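Local coordinates for transketolase (Campylobacter jejuni, PDB 3L84), which belongs to the transketolase family of thiamine diphosphate-dependent enzymes, each chain combining two cofactor-binding-type domains with a C-terminal domain, at residues Ala474-Ile485 / Leu502-Val513; Ser558-Glu566 / Ser589-His597. One frame throughout, in Å; residues are numbered along the deposited sequence. Where two conformers were deposited one is given.

Contacts 1 and 2 follow one another along the chain, the first closing before the second opens, and their centres lie about 16 Å apart on the same side of the chain's centre. Contact 1 packs helix 476-488 of the pyrimidine binding domain and the residues before it against the linker 502-513; contact 2 joins the short helix 562-566 to the 3-10 segment 590-594 inside the C-terminal domain. They meet directly: Glu478 OE2 is 2.7 Å from Ser558 OG, a probable hydrogen bond, while Val513 CG1 lies 3.9 Å from Pro560 CG. Segment 558-566 thus touches both: Ser558, Pro560 and Leu564 meet contact 1, while Met559, Phe562, Phe565 and Glu566 face 589-597.

Contact 1 (Ala474-Ile485 / Leu502-Val513)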
loop_
_atom_site.group_PDB
_atom_site.type_symbol
_atom_site.label_atom_id
_atom_site.label_comp_id
_atom_site.label_asym_id
_atom_site.label_seq_id
_atom_site.Cartn_x
_atom_site.Cartn_y
_atom_site.Cartn_z
ATOM N N ALA A 474 2.262 -7.616 -25.475
ATOM C CA ALA A 474 1.855 -6.723 -26.533
ATOM C C ALA A 474 0.660 -7.239 -27.310
ATOM O O ALA A 474 -0.002 -6.445 -28.008
ATOM C CB ALA A 474 3.003 -6.482 -27.477
ATOM N N ASP A 475 0.316 -8.501 -27.170
ATOM C CA ASP A 475 -0.836 -9.070 -27.904
ATOM C C ASP A 475 -1.268 -10.330 -27.202
ATOM O O ASP A 475 -0.676 -10.722 -26.197
ATOM C CB ASP A 475 -0.542 -9.274 -29.420
ATOM C CG ASP A 475 0.405 -10.403 -29.743
ATOM O OD1 ASP A 475 0.866 -11.137 -28.847
ATOM O OD2 ASP A 475 0.645 -10.602 -30.972
ATOM N N GLY A 476 -2.292 -10.989 -27.721
ATOM C CA GLY A 476 -2.798 -12.186 -27.115
ATOM C C GLY A 476 -1.859 -13.351 -27.119
ATOM O O GLY A 476 -1.875 -14.155 -26.191
ATOM N N VAL A 477 -1.085 -13.480 -28.178
ATOM C CA VAL A 477 -0.140 -14.569 -28.281
ATOM C C VAL A 477 0.922 -14.429 -27.166
ATOM O O VAL A 477 1.242 -15.393 -26.450
ATOM C CB VAL A 477 0.497 -14.624 -29.660
ATOM C CG1 VAL A 477 1.654 -15.599 -29.728
ATOM C CG2 VAL A 477 -0.585 -14.970 -30.720
ATOM N N GLU A 478 1.471 -13.229 -27.005
ATOM C CA GLU A 478 2.398 -13.010 -25.908
ATOM C C GLU A 478 1.726 -13.299 -24.555
ATOM O O GLU A 478 2.362 -13.792 -23.635
ATOM C CB GLU A 478 2.989 -11.591 -25.915
ATOM C CG GLU A 478 3.939 -11.250 -27.051
ATOM C CD GLU A 478 4.779 -10.031 -26.799
ATOM O OE1 GLU A 478 4.505 -9.244 -25.856
ATOM O OE2 GLU A 478 5.738 -9.826 -27.586
ATOM N N ASN A 479 0.457 -12.941 -24.424
ATOM C CA ASN A 479 -0.267 -13.160 -23.180
ATOM C C ASN A 479 -0.361 -14.648 -22.816
ATOM O O ASN A 479 -0.207 -15.039 -21.659
ATOM C CB ASN A 479 -1.647 -12.484 -23.288
ATOM C CG ASN A 479 -2.419 -12.333 -21.997
ATOM O OD1 ASN A 479 -2.004 -12.754 -20.850
ATOM N ND2 ASN A 479 -3.518 -11.683 -22.121
ATOM N N VAL A 480 -0.603 -15.495 -23.833
ATOM C CA VAL A 480 -0.638 -16.942 -23.664
ATOM C C VAL A 480 0.756 -17.452 -23.278
ATOM O O VAL A 480 0.883 -18.255 -22.327
ATOM C CB VAL A 480 -1.119 -17.655 -24.954
ATOM C CG1 VAL A 480 -0.753 -19.134 -24.910
ATOM C CG2 VAL A 480 -2.579 -17.398 -25.124
ATOM N N LYS A 481 1.796 -17.052 -24.015
ATOM C CA LYS A 481 3.143 -17.535 -23.725
ATOM C C LYS A 481 3.568 -17.131 -22.302
ATOM O O LYS A 481 4.246 -17.907 -21.612
ATOM C CB LYS A 481 4.130 -17.027 -24.780
ATOM C CG LYS A 481 3.912 -17.646 -26.142
ATOM C CD LYS A 481 4.735 -16.932 -27.203
ATOM C CE LYS A 481 4.627 -17.528 -28.596
ATOM N NZ LYS A 481 5.330 -16.599 -29.566
ATOM N N ALA A 482 3.132 -15.948 -21.866
ATOM C CA ALA A 482 3.430 -15.479 -20.519
ATOM C C ALA A 482 2.789 -16.405 -19.487
ATOM O O ALA A 482 3.426 -16.754 -18.503
ATOM C CB ALA A 482 2.912 -14.054 -20.309
ATOM N N TRP A 483 1.523 -16.787 -19.673
ATOM C CA TRP A 483 0.879 -17.734 -18.762
ATOM C C TRP A 483 1.596 -19.080 -18.736
ATOM O O TRP A 483 1.723 -19.698 -17.675
ATOM C CB TRP A 483 -0.591 -17.903 -19.123
ATOM C CG TRP A 483 -1.462 -16.916 -18.398
ATOM C CD1 TRP A 483 -2.036 -15.787 -18.896
ATOM C CD2 TRP A 483 -1.807 -16.976 -17.003
ATOM N NE1 TRP A 483 -2.757 -15.164 -17.895
ATOM C CE2 TRP A 483 -2.615 -15.858 -16.730
ATOM C CE3 TRP A 483 -1.486 -17.843 -15.965
ATOM C CZ2 TRP A 483 -3.147 -15.613 -15.472
ATOM C CZ3 TRP A 483 -2.002 -17.602 -14.706
ATOM C CH2 TRP A 483 -2.823 -16.491 -14.457
ATOM N N GLN A 484 2.021 -19.577 -19.904
ATOM C CA GLN A 484 2.713 -20.862 -19.931
ATOM C C GLN A 484 3.974 -20.807 -19.077
ATOM O O GLN A 484 4.278 -21.733 -18.341
ATOM C CB GLN A 484 2.974 -21.310 -21.371
ATOM C CG GLN A 484 1.688 -21.665 -22.119
ATOM C CD GLN A 484 1.888 -21.882 -23.591
ATOM O OE1 GLN A 484 2.498 -21.073 -24.265
ATOM N NE2 GLN A 484 1.321 -22.997 -24.107
ATOM N N ILE A 485 4.707 -19.700 -19.166
ATOM C CA ILE A 485 5.867 -19.506 -18.295
ATOM C C ILE A 485 5.463 -19.359 -16.837
ATOM O O ILE A 485 6.058 -20.008 -15.953
ATOM C CB ILE A 485 6.677 -18.279 -18.743
ATOM C CG1 ILE A 485 7.217 -18.461 -20.161
ATOM C CG2 ILE A 485 7.818 -17.988 -17.746
ATOM C CD1 ILE A 485 7.481 -17.139 -20.914
ATOM N N LEU A 502 -4.981 -3.260 -28.714
ATOM C CA LEU A 502 -3.623 -3.324 -29.265
ATOM C C LEU A 502 -3.589 -4.125 -30.557
ATOM O O LEU A 502 -4.422 -5.004 -30.796
ATOM C CB LEU A 502 -2.663 -3.984 -28.265
ATOM C CG LEU A 502 -2.693 -3.425 -26.830
ATOM C CD1 LEU A 502 -1.588 -4.067 -25.998
ATOM C CD2 LEU A 502 -2.621 -1.905 -26.800
ATOM N N LYS A 503 -2.552 -3.904 -31.344
ATOM C CA LYS A 503 -2.422 -4.554 -32.631
ATOM C C LYS A 503 -1.696 -5.865 -32.505
ATOM O O LYS A 503 -0.647 -5.985 -31.909
ATOM C CB LYS A 503 -1.666 -3.660 -33.604
ATOM C CG LYS A 503 -2.327 -2.322 -33.875
ATOM C CD LYS A 503 -3.549 -2.384 -34.814
ATOM C CE LYS A 503 -3.312 -3.165 -36.105
ATOM N NZ LYS A 503 -4.459 -3.057 -37.106
ATOM N N ALA A 504 -2.243 -6.877 -33.132
ATOM C CA ALA A 504 -1.577 -8.165 -33.149
ATOM C C ALA A 504 -0.211 -8.066 -33.829
ATOM O O ALA A 504 -0.046 -7.376 -34.848
ATOM C CB ALA A 504 -2.459 -9.177 -33.890
ATOM N N LEU A 505 0.779 -8.768 -33.288
ATOM C CA LEU A 505 2.126 -8.795 -33.821
ATOM C C LEU A 505 2.309 -9.870 -34.866
ATOM O O LEU A 505 1.562 -10.841 -34.959
ATOM C CB LEU A 505 3.148 -9.067 -32.696
ATOM C CG LEU A 505 3.128 -8.127 -31.507
ATOM C CD1 LEU A 505 4.220 -8.532 -30.504
ATOM C CD2 LEU A 505 3.299 -6.676 -31.951
ATOM N N ASN A 506 3.337 -9.676 -35.674
ATOM C CA ASN A 506 3.824 -10.738 -36.506
ATOM C C ASN A 506 4.674 -11.707 -35.678
ATOM O O ASN A 506 5.024 -11.426 -34.534
ATOM C CB ASN A 506 4.551 -10.154 -37.730
ATOM C CG ASN A 506 3.589 -9.375 -38.639
ATOM O OD1 ASN A 506 2.640 -9.942 -39.191
ATOM N ND2 ASN A 506 3.794 -8.054 -38.745
ATOM N N GLU A 507 5.031 -12.839 -36.262
ATOM C CA GLU A 507 5.717 -13.882 -35.508
ATOM C C GLU A 507 7.161 -13.484 -35.147
ATOM O O GLU A 507 7.776 -12.687 -35.838
ATOM C CB GLU A 507 5.670 -15.218 -36.261
ATOM C CG GLU A 507 4.246 -15.845 -36.263
ATOM C CD GLU A 507 4.206 -17.345 -36.544
ATOM O OE1 GLU A 507 3.320 -18.051 -35.966
ATOM O OE2 GLU A 507 5.047 -17.818 -37.343
ATOM N N PRO A 508 7.702 -14.047 -34.054
ATOM C CA PRO A 508 9.090 -13.760 -33.707
ATOM C C PRO A 508 10.065 -14.108 -34.846
ATOM O O PRO A 508 9.884 -15.115 -35.554
ATOM C CB PRO A 508 9.342 -14.669 -32.506
ATOM C CG PRO A 508 7.993 -14.931 -31.946
ATOM C CD PRO A 508 7.081 -14.984 -33.095
ATOM N N VAL A 509 11.083 -13.277 -35.040
ATOM C CA VAL A 509 12.219 -13.504 -35.935
ATOM C C VAL A 509 13.337 -14.309 -35.258
ATOM O O VAL A 509 13.982 -15.157 -35.856
ATOM C CB VAL A 509 12.801 -12.139 -36.401
ATOM C CG1 VAL A 509 14.087 -12.319 -37.180
ATOM C CG2 VAL A 509 11.755 -11.367 -37.208
ATOM N N PHE A 510 13.606 -14.001 -34.001
ATOM C CA PHE A 510 14.665 -14.668 -33.255
ATOM C C PHE A 510 14.315 -14.522 -31.775
ATOM O O PHE A 510 13.962 -13.442 -31.326
ATOM C CB PHE A 510 16.058 -14.080 -33.558
ATOM C CG PHE A 510 17.121 -14.643 -32.674
ATOM C CD1 PHE A 510 17.596 -15.921 -32.879
ATOM C CD2 PHE A 510 17.580 -13.938 -31.594
ATOM C CE1 PHE A 510 18.552 -16.468 -32.022
ATOM C CE2 PHE A 510 18.544 -14.466 -30.762
ATOM C CZ PHE A 510 19.010 -15.715 -30.968
ATOM N N GLY A 511 14.400 -15.620 -31.031
ATOM C CA GLY A 511 13.986 -15.665 -29.648
ATOM C C GLY A 511 12.487 -15.694 -29.459
ATOM O O GLY A 511 11.720 -15.718 -30.446
ATOM N N ASP A 512 12.015 -15.722 -28.215
ATOM C CA ASP A 512 10.583 -15.709 -27.981
ATOM C C ASP A 512 10.322 -15.115 -26.590
ATOM O O ASP A 512 11.240 -14.699 -25.881
ATOM C CB ASP A 512 9.967 -17.129 -28.154
ATOM C CG ASP A 512 8.537 -17.097 -28.698
ATOM O OD1 ASP A 512 7.802 -16.137 -28.493
ATOM O OD2 ASP A 512 8.192 -18.098 -29.390
ATOM N N VAL A 513 9.075 -15.158 -26.164
ATOM C CA VAL A 513 8.660 -14.609 -24.885
ATOM C C VAL A 513 9.424 -15.251 -23.736
ATOM O O VAL A 513 9.763 -14.552 -22.771
ATOM C CB VAL A 513 7.130 -14.768 -24.720
ATOM C CG1 VAL A 513 6.654 -14.323 -23.332
ATOM C CG2 VAL A 513 6.365 -13.954 -25.806
HETATM O O HOH W 1 0.702 -4.751 -29.963
HETATM O O HOH W 2 -0.420 -12.093 -33.506
#
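Asp475 sets its CG between its own backbone N and carbonyl carbon (chi1 72°), which brings the carboxylate over the first turn of the helix and within reach of Leu505; Lys481, with CG beside its backbone N and the rest of the chain extended, sends its ammonium out to Asp512. The two oxygens of Asp475 divide the work. OD1 caps the helix by accepting from Glu478 N, while OD2 takes the backbone N-H of Leu505 at 3.0 Å in a nearly straight bond (165°), on the anti side and 20° out of the carboxylate plane. One water donates to OD2 and to Leu505 O; another links Ala474 O with Lys503 O. Further along, Lys481 NZ meets the syn lone pair of Asp512 OD1 at 2.7 Å. The same oxygen also accepts from Val513 N, on its anti side, so two donors grip it and hold the carboxylate facing the helix. Next to the salt bridge, Val513 packs against the helix: CG2 lies 3.7 Å from Lys481 CD and 3.8 Å from Glu478 CG, while CG1 packs on Ile485 CD1. Leu505 CD1 sits beside Ala474 CB and 3.5 Å from Glu478 OE2, an oxygen also hydrogen-bonded to the Tyr518 hydroxyl. The other oxygen, OE1, accepts from Ala474 N, which comes from above the carboxylate plane. The N-cap aspartate thus serves helix and linker at once, fastening the chain that runs from the pyrimidine binding domain to strand 518-521 of the C-terminal domain.

Contact 2 (Ser558-Glu566 / Ser589-His597); sequences SMPCFELFE and SNELYKFCH
Helix 562-566 and the 3-10 segment 590-594 face each other across a layer of side chains, their closest CA atoms, Phe562 CA and Leu592 CA, 8.5 Å apart. Phe562, its CG anti to the backbone N (chi1 -176°), reaches across this gap and is sandwiched. Over one face comes the edge of Phe595, in an offset edge-to-face pair with centroids 5.3 Å apart and planes at 65°; CE2 of Phe595 stands above the rim rather than the middle of the ring. The opposite face receives Glu591 CG in a CH-pi contact 4.2 Å from the centroid. The carboxylate of Glu591 is engaged by Ser460 and Arg463. The CE1 atom of Phe562 also lies 3.4 Å from the backbone Glu591 O, and the methyl groups Leu592 CD2 and Met559 CE, the latter from a selenomethionine, meet at 3.6 Å beside the ring's edge.

Phe595 is in turn covered on both faces: Phe565 CD2 lies over its centre on one side and Lys594 CG on the other. The Phe565 and Phe595 rings lie oblique to each other, the two side chains running in opposite directions. Beyond them Lys594, extended beyond CG, brings NZ to 2.7 Å from Glu566 OE2, using the anti lone pair of that oxygen. This salt bridge lies at the subunit boundary, where Lys594 packs on Tyr593 of the second subunit and Glu566 on Asn590 of that subunit. Phe562, Phe565 and Phe595 therefore form an aromatic cluster within the transketolase C-terminal domain, joining the helix after strand 554-558 to the loop before strand 598-600, with a salt bridge alongside at the dimer interface.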
loop_
_atom_site.group_PDB
_atom_site.type_symbol
_atom_site.label_atom_id
_atom_site.label_comp_id
_atom_site.label_asym_id
_atom_site.label_seq_id
_atom_site.Cartn_x
_atom_site.Cartn_y
_atom_site.Cartn_z
ATOM N N SER A 558 10.617 -6.774 -28.853
ATOM C CA SER A 558 9.521 -6.817 -27.895
ATOM C C SER A 558 10.029 -7.405 -26.582
ATOM O O SER A 558 10.701 -8.452 -26.590
ATOM C CB SER A 558 8.352 -7.633 -28.430
ATOM O OG SER A 558 7.289 -7.644 -27.461
HETATM N N MSE A 559 9.766 -6.721 -25.482
HETATM C CA MSE A 559 10.221 -7.141 -24.166
HETATM C C MSE A 559 9.029 -7.329 -23.236
HETATM O O MSE A 559 8.765 -6.501 -22.339
HETATM C CB MSE A 559 11.199 -6.116 -23.591
HETATM C CG MSE A 559 11.895 -6.578 -22.290
HETATM SE SE MSE A 559 12.887 -5.227 -21.375
HETATM C CE MSE A 559 11.362 -4.132 -20.923
ATOM N N PRO A 560 8.331 -8.451 -23.365
ATOM C CA PRO A 560 7.230 -8.728 -22.468
ATOM C C PRO A 560 7.653 -8.945 -21.031
ATOM O O PRO A 560 6.805 -8.811 -20.154
ATOM C CB PRO A 560 6.588 -9.979 -23.093
ATOM C CG PRO A 560 7.679 -10.605 -23.886
ATOM C CD PRO A 560 8.425 -9.442 -24.460
ATOM N N CYS A 561 8.903 -9.322 -20.751
ATOM C CA CYS A 561 9.316 -9.529 -19.366
ATOM C C CYS A 561 10.776 -9.130 -19.147
ATOM O O CYS A 561 11.702 -9.851 -19.499
ATOM C CB CYS A 561 9.037 -10.960 -18.930
ATOM S SG CYS A 561 9.421 -11.219 -17.180
ATOM N N PHE A 562 10.976 -7.988 -18.508
ATOM C CA PHE A 562 12.325 -7.456 -18.166
ATOM C C PHE A 562 13.125 -8.460 -17.334
ATOM O O PHE A 562 14.313 -8.697 -17.624
ATOM C CB PHE A 562 12.118 -6.124 -17.422
ATOM C CG PHE A 562 13.370 -5.354 -17.068
ATOM C CD1 PHE A 562 13.767 -4.278 -17.828
ATOM C CD2 PHE A 562 14.076 -5.644 -15.950
ATOM C CE1 PHE A 562 14.890 -3.532 -17.470
ATOM C CE2 PHE A 562 15.222 -4.893 -15.606
ATOM C CZ PHE A 562 15.617 -3.871 -16.392
ATOM N N GLU A 563 12.504 -9.059 -16.326
ATOM C CA GLU A 563 13.222 -9.960 -15.422
ATOM C C GLU A 563 13.770 -11.181 -16.150
ATOM O O GLU A 563 14.878 -11.634 -15.872
ATOM C CB GLU A 563 12.330 -10.400 -14.272
ATOM C CG GLU A 563 11.870 -9.245 -13.420
ATOM C CD GLU A 563 10.494 -8.656 -13.766
ATOM O OE1 GLU A 563 10.007 -8.804 -14.917
ATOM O OE2 GLU A 563 9.850 -8.136 -12.828
ATOM N N LEU A 564 13.006 -11.726 -17.096
ATOM C CA LEU A 564 13.511 -12.843 -17.869
ATOM C C LEU A 564 14.618 -12.412 -18.790
ATOM O O LEU A 564 15.578 -13.158 -18.983
ATOM C CB LEU A 564 12.407 -13.540 -18.685
ATOM C CG LEU A 564 11.389 -14.317 -17.894
ATOM C CD1 LEU A 564 10.283 -14.836 -18.837
ATOM C CD2 LEU A 564 12.032 -15.430 -17.115
ATOM N N PHE A 565 14.529 -11.218 -19.354
ATOM C CA PHE A 565 15.590 -10.729 -20.230
ATOM C C PHE A 565 16.920 -10.608 -19.482
ATOM O O PHE A 565 18.000 -10.895 -20.026
ATOM C CB PHE A 565 15.182 -9.411 -20.923
ATOM C CG PHE A 565 16.089 -8.981 -22.018
ATOM C CD1 PHE A 565 16.669 -9.888 -22.896
ATOM C CD2 PHE A 565 16.289 -7.625 -22.232
ATOM C CE1 PHE A 565 17.487 -9.454 -23.914
ATOM C CE2 PHE A 565 17.088 -7.194 -23.275
ATOM C CZ PHE A 565 17.698 -8.095 -24.117
ATOM N N GLU A 566 16.853 -10.170 -18.230
ATOM C CA GLU A 566 18.029 -10.044 -17.367
ATOM C C GLU A 566 18.763 -11.378 -17.190
ATOM O O GLU A 566 19.948 -11.372 -16.854
ATOM C CB GLU A 566 17.661 -9.494 -15.985
ATOM C CG GLU A 566 17.175 -8.078 -15.969
ATOM C CD GLU A 566 16.883 -7.593 -14.571
ATOM O OE1 GLU A 566 15.792 -7.907 -14.010
ATOM O OE2 GLU A 566 17.739 -6.886 -13.996
ATOM N N SER A 589 10.251 4.527 -16.497
ATOM C CA SER A 589 10.975 3.251 -16.341
ATOM C C SER A 589 12.497 3.419 -16.666
ATOM O O SER A 589 13.071 2.968 -17.665
ATOM C CB SER A 589 10.259 2.083 -17.042
ATOM O OG SER A 589 9.772 2.461 -18.323
ATOM N N ASN A 590 13.183 4.065 -15.727
ATOM C CA ASN A 590 14.592 4.271 -15.818
ATOM C C ASN A 590 15.382 2.974 -15.757
ATOM O O ASN A 590 16.520 2.934 -16.188
ATOM C CB ASN A 590 15.113 5.213 -14.719
ATOM C CG ASN A 590 14.864 6.693 -15.005
ATOM O OD1 ASN A 590 14.701 7.496 -14.066
ATOM N ND2 ASN A 590 14.900 7.074 -16.249
ATOM N N GLU A 591 14.797 1.892 -15.252
ATOM C CA GLU A 591 15.462 0.602 -15.315
ATOM C C GLU A 591 15.799 0.177 -16.735
ATOM O O GLU A 591 16.687 -0.654 -16.938
ATOM C CB GLU A 591 14.640 -0.477 -14.590
ATOM C CG GLU A 591 13.286 -0.826 -15.220
ATOM C CD GLU A 591 12.118 0.044 -14.805
ATOM O OE1 GLU A 591 12.294 1.083 -14.143
ATOM O OE2 GLU A 591 10.982 -0.316 -15.180
ATOM N N LEU A 592 15.084 0.715 -17.728
ATOM C CA LEU A 592 15.401 0.410 -19.114
ATOM C C LEU A 592 16.797 0.822 -19.522
ATOM O O LEU A 592 17.317 0.245 -20.477
ATOM C CB LEU A 592 14.383 1.046 -20.038
ATOM C CG LEU A 592 12.956 0.494 -20.050
ATOM C CD1 LEU A 592 12.135 1.170 -21.156
ATOM C CD2 LEU A 592 12.935 -0.958 -20.267
ATOM N N TYR A 593 17.426 1.741 -18.803
ATOM C CA TYR A 593 18.819 2.070 -19.111
ATOM C C TYR A 593 19.785 0.920 -18.874
ATOM O O TYR A 593 20.905 0.983 -19.343
ATOM C CB TYR A 593 19.251 3.296 -18.305
ATOM C CG TYR A 593 18.719 4.640 -18.788
ATOM C CD1 TYR A 593 19.222 5.218 -19.967
ATOM C CD2 TYR A 593 17.729 5.295 -18.127
ATOM C CE1 TYR A 593 18.761 6.457 -20.413
ATOM C CE2 TYR A 593 17.264 6.538 -18.577
ATOM C CZ TYR A 593 17.805 7.110 -19.707
ATOM O OH TYR A 593 17.323 8.330 -20.132
ATOM N N LYS A 594 19.385 -0.167 -18.198
ATOM C CA LYS A 594 20.203 -1.368 -18.135
ATOM C C LYS A 594 20.492 -1.880 -19.550
ATOM O O LYS A 594 21.587 -2.393 -19.806
ATOM C CB LYS A 594 19.534 -2.422 -17.274
ATOM C CG LYS A 594 20.336 -3.657 -17.120
ATOM C CD LYS A 594 19.798 -4.587 -16.052
ATOM C CE LYS A 594 20.656 -5.855 -15.973
ATOM N NZ LYS A 594 20.368 -6.660 -14.741
ATOM N N PHE A 595 19.537 -1.742 -20.461
ATOM C CA PHE A 595 19.637 -2.295 -21.808
ATOM C C PHE A 595 19.670 -1.262 -22.900
ATOM O O PHE A 595 20.078 -1.596 -24.015
ATOM C CB PHE A 595 18.473 -3.261 -22.073
ATOM C CG PHE A 595 18.417 -4.390 -21.127
ATOM C CD1 PHE A 595 19.424 -5.326 -21.139
ATOM C CD2 PHE A 595 17.358 -4.541 -20.252
ATOM C CE1 PHE A 595 19.408 -6.388 -20.254
ATOM C CE2 PHE A 595 17.340 -5.626 -19.364
ATOM C CZ PHE A 595 18.378 -6.523 -19.392
ATOM N N CYS A 596 19.297 -0.022 -22.617
ATOM C CA CYS A 596 19.075 1.017 -23.618
ATOM C C CYS A 596 20.004 2.195 -23.427
ATOM O O CYS A 596 20.364 2.561 -22.302
ATOM C CB CYS A 596 17.654 1.537 -23.541
ATOM S SG CYS A 596 16.400 0.245 -23.766
ATOM N N HIS A 597 20.410 2.826 -24.531
ATOM C CA HIS A 597 21.166 4.067 -24.487
ATOM C C HIS A 597 20.276 5.241 -24.163
ATOM O O HIS A 597 20.717 6.189 -23.482
ATOM C CB HIS A 597 21.868 4.331 -25.812
ATOM C CG HIS A 597 22.809 3.249 -26.203
ATOM N ND1 HIS A 597 24.109 3.171 -25.754
ATOM C CD2 HIS A 597 22.626 2.193 -27.020
ATOM C CE1 HIS A 597 24.685 2.101 -26.284
ATOM N NE2 HIS A 597 23.807 1.492 -27.063
#